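Local atomic coordinates of NADP-dependent glyceraldehyde-3-phosphate dehydrogenase (Bacillus halodurans, PDB entry 3PRL), a protein that probably oxidises glyceraldehyde 3-phosphate with NADP+ in a non-phosphorylating reaction, as a tetrameric member of the aldehyde dehydrogenase family. Residues D[417-422]-D[439-444]. Residues are numbered along the deposited sequence; the frame is centred on the assembly and turned at random.
Sequences SIFTKD and HINAKT
Ile418 and Ile440 sit side by side on neighbouring parallel strands, 415-419 and 437-440, the two arms of a beta-alpha-beta unit joined by helix 423-431. The pairing illustrates how a parallel ladder can be prolonged by side chains once its strands end. Within the ladder, Ile418 N gives a hydrogen bond to His439 O (3.1 Å) and Asn441 N returns one to Ile418 O (2.9 Å). On the helix side of the sheet the two isoleucines meet loosely, CG1 of Ile418 lying 4.2 Å from CD1 of Ile440, with Ala426 and Ile429 of the helix against them.

Asn441 then turns away from strand geometry, its phi and psi both positive, in the left-handed region, yet its carboxamide carries the pairing on to Thr420. Asn441 ND2 donates to Thr420 O at 2.7 Å, the acceptor only 12° out of the amide plane, while OD1 accepts a weak bond from Thr420 N. The short bond at ND2 and the weak one at OD1 together favour this orientation of the amide. With the carboxamide gone, as in an alanine here, the N-H and carbonyl of Thr420 would probably both lose these partners, and the tie between the two chains past Phe419 would be weakened.

On the other side of the sheet, Phe419 has CG anti to its carbonyl carbon (chi1 -68°), which brings CD1, CE1 and CZ obliquely against the backbone of Asn441 and Ala442; helix 274-286 packs against the ring as well. Beyond Ile440, whose O is bonded to Asn482 of a neighbouring subunit, the chain curls back over Ser417. There Ser417 OG, 3.5 Å from Thr444 CG2, donates to a lone pair of Ala442 O, in the carbonyl plane, at 3.1 Å.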
ATOM      1  N   SER D 417       8.661 -23.998 -15.074  1.00 25.94           N
ATOM      2  CA  SER D 417       7.713 -23.772 -16.167  1.00 26.67           C
ATOM      3  C   SER D 417       6.659 -24.893 -16.262  1.00 28.46           C
ATOM      4  O   SER D 417       7.004 -26.069 -16.114  1.00 29.33           O
ATOM      5  CB  SER D 417       8.464 -23.695 -17.499  1.00 26.59           C
ATOM      6  OG  SER D 417       9.505 -22.739 -17.483  1.00 22.99           O
ATOM      7  N   ILE D 418       5.389 -24.526 -16.493  1.00 28.82           N
ATOM      8  CA  ILE D 418       4.349 -25.488 -16.888  1.00 30.21           C
ATOM      9  C   ILE D 418       3.862 -25.152 -18.301  1.00 31.02           C
ATOM     10  O   ILE D 418       3.576 -23.986 -18.610  1.00 30.57           O
ATOM     11  CB  ILE D 418       3.104 -25.514 -15.922  1.00 30.59           C
ATOM     12  CG1 ILE D 418       3.488 -25.283 -14.452  1.00 28.55           C
ATOM     13  CG2 ILE D 418       2.278 -26.816 -16.104  1.00 29.93           C
ATOM     14  CD1 ILE D 418       4.402 -26.336 -13.855  1.00 30.26           C
ATOM     15  N   PHE D 419       3.773 -26.173 -19.153  1.00 32.25           N
ATOM     16  CA  PHE D 419       3.325 -26.017 -20.532  1.00 33.62           C
ATOM     17  C   PHE D 419       2.033 -26.804 -20.829  1.00 35.43           C
ATOM     18  O   PHE D 419       1.975 -28.033 -20.664  1.00 35.88           O
ATOM     19  CB  PHE D 419       4.447 -26.404 -21.487  1.00 34.26           C
ATOM     20  CG  PHE D 419       5.622 -25.456 -21.464  1.00 32.38           C
ATOM     21  CD1 PHE D 419       5.636 -24.326 -22.277  1.00 33.55           C
ATOM     22  CD2 PHE D 419       6.723 -25.706 -20.640  1.00 33.33           C
ATOM     23  CE1 PHE D 419       6.729 -23.446 -22.272  1.00 31.79           C
ATOM     24  CE2 PHE D 419       7.819 -24.834 -20.615  1.00 31.55           C
ATOM     25  CZ  PHE D 419       7.816 -23.697 -21.435  1.00 32.71           C
ATOM     26  N   THR D 420       1.001 -26.070 -21.244  1.00 35.94           N
ATOM     27  CA  THR D 420      -0.382 -26.560 -21.290  1.00 37.22           C
ATOM     28  C   THR D 420      -1.241 -25.507 -21.975  1.00 37.39           C
ATOM     29  O   THR D 420      -0.911 -24.321 -21.947  1.00 36.90           O
ATOM     30  CB  THR D 420      -0.984 -26.688 -19.870  1.00 37.15           C
ATOM     31  OG1 THR D 420       0.055 -26.859 -18.900  1.00 40.19           O
ATOM     32  CG2 THR D 420      -1.960 -27.843 -19.785  1.00 41.42           C
ATOM     33  N   LYS D 421      -2.345 -25.926 -22.572  1.00 38.26           N
ATOM     34  CA  LYS D 421      -3.363 -24.977 -23.009  1.00 38.62           C
ATOM     35  C   LYS D 421      -4.385 -24.792 -21.895  1.00 37.87           C
ATOM     36  O   LYS D 421      -5.168 -23.844 -21.916  1.00 37.64           O
ATOM     37  CB  LYS D 421      -4.064 -25.441 -24.289  1.00 40.18           C
ATOM     38  CG  LYS D 421      -3.128 -25.871 -25.415  1.00 43.43           C
ATOM     39  CD  LYS D 421      -2.461 -24.714 -26.129  1.00 40.42           C
ATOM     40  CE  LYS D 421      -2.170 -25.108 -27.574  1.00 43.94           C
ATOM     41  NZ  LYS D 421      -2.035 -23.919 -28.451  1.00 41.24           N
ATOM     42  N   ASP D 422      -4.364 -25.707 -20.928  1.00 37.75           N
ATOM     43  CA  ASP D 422      -5.292 -25.685 -19.803  1.00 37.66           C
ATOM     44  C   ASP D 422      -4.760 -24.796 -18.672  1.00 36.50           C
ATOM     45  O   ASP D 422      -4.156 -25.295 -17.712  1.00 36.18           O
ATOM     46  CB  ASP D 422      -5.538 -27.110 -19.298  1.00 38.28           C
ATOM     47  CG  ASP D 422      -6.714 -27.199 -18.348  1.00 38.67           C
ATOM     48  OD1 ASP D 422      -7.055 -26.185 -17.695  1.00 37.72           O
ATOM     49  OD2 ASP D 422      -7.298 -28.295 -18.251  1.00 39.10           O
ATOM     50  N   HIS D 439       6.278 -20.061 -14.056  1.00 26.02           N
ATOM     51  CA  HIS D 439       5.956 -19.426 -15.333  1.00 26.94           C
ATOM     52  C   HIS D 439       5.000 -20.305 -16.134  1.00 28.01           C
ATOM     53  O   HIS D 439       5.317 -21.464 -16.429  1.00 28.49           O
ATOM     54  CB  HIS D 439       7.225 -19.198 -16.164  1.00 27.22           C
ATOM     55  CG  HIS D 439       8.181 -18.213 -15.575  1.00 26.78           C
ATOM     56  ND1 HIS D 439       8.355 -16.949 -16.091  1.00 26.64           N
ATOM     57  CD2 HIS D 439       9.026 -18.307 -14.523  1.00 26.49           C
ATOM     58  CE1 HIS D 439       9.260 -16.302 -15.379  1.00 26.27           C
ATOM     59  NE2 HIS D 439       9.680 -17.100 -14.418  1.00 26.23           N
ATOM     60  N   ILE D 440       3.851 -19.743 -16.510  1.00 28.46           N
ATOM     61  CA  ILE D 440       2.903 -20.431 -17.399  1.00 29.71           C
ATOM     62  C   ILE D 440       3.179 -20.178 -18.894  1.00 29.94           C
ATOM     63  O   ILE D 440       3.036 -19.052 -19.397  1.00 29.30           O
ATOM     64  CB  ILE D 440       1.414 -20.104 -17.056  1.00 30.25           C
ATOM     65  CG1 ILE D 440       1.149 -20.233 -15.550  1.00 30.00           C
ATOM     66  CG2 ILE D 440       0.444 -20.984 -17.879  1.00 31.13           C
ATOM     67  CD1 ILE D 440       1.538 -21.567 -14.935  1.00 30.07           C
ATOM     68  N   ASN D 441       3.556 -21.254 -19.592  1.00 30.24           N
ATOM     69  CA  ASN D 441       3.753 -21.233 -21.042  1.00 29.93           C
ATOM     70  C   ASN D 441       4.871 -20.322 -21.501  1.00 28.92           C
ATOM     71  O   ASN D 441       4.800 -19.729 -22.566  1.00 29.25           O
ATOM     72  CB  ASN D 441       2.456 -20.860 -21.769  1.00 30.72           C
ATOM     73  CG  ASN D 441       1.587 -22.053 -22.051  1.00 30.67           C
ATOM     74  OD1 ASN D 441       2.076 -23.139 -22.383  1.00 31.83           O
ATOM     75  ND2 ASN D 441       0.285 -21.864 -21.925  1.00 31.57           N
ATOM     76  N   ALA D 442       5.901 -20.216 -20.676  1.00 27.95           N
ATOM     77  CA  ALA D 442       7.083 -19.412 -20.984  1.00 26.85           C
ATOM     78  C   ALA D 442       8.225 -19.949 -20.146  1.00 25.24           C
ATOM     79  O   ALA D 442       7.997 -20.704 -19.192  1.00 23.49           O
ATOM     80  CB  ALA D 442       6.843 -17.953 -20.652  1.00 26.65           C
ATOM     81  N   LYS D 443       9.443 -19.555 -20.511  1.00 25.00           N
ATOM     82  CA  LYS D 443      10.642 -20.067 -19.863  1.00 25.49           C
ATOM     83  C   LYS D 443      10.788 -19.459 -18.473  1.00 24.94           C
ATOM     84  O   LYS D 443      10.042 -18.539 -18.111  1.00 24.69           O
ATOM     85  CB  LYS D 443      11.886 -19.788 -20.719  1.00 25.46           C
ATOM     86  CG  LYS D 443      12.216 -18.300 -20.944  1.00 26.54           C
ATOM     87  CD  LYS D 443      13.168 -18.123 -22.128  1.00 25.57           C
ATOM     88  CE  LYS D 443      13.728 -16.708 -22.240  1.00 26.76           C
ATOM     89  NZ  LYS D 443      14.420 -16.457 -23.573  1.00 25.93           N
ATOM     90  N   THR D 444      11.736 -19.979 -17.694  1.00 25.02           N
ATOM     91  CA  THR D 444      12.051 -19.355 -16.408  1.00 24.45           C
ATOM     92  C   THR D 444      13.043 -18.222 -16.655  1.00 24.90           C
ATOM     93  O   THR D 444      13.893 -18.309 -17.525  1.00 25.08           O
ATOM     94  CB  THR D 444      12.601 -20.345 -15.333  1.00 23.12           C
ATOM     95  OG1 THR D 444      13.743 -21.033 -15.845  1.00 24.07           O
ATOM     96  CG2 THR D 444      11.555 -21.378 -14.970  1.00 24.05           C
TER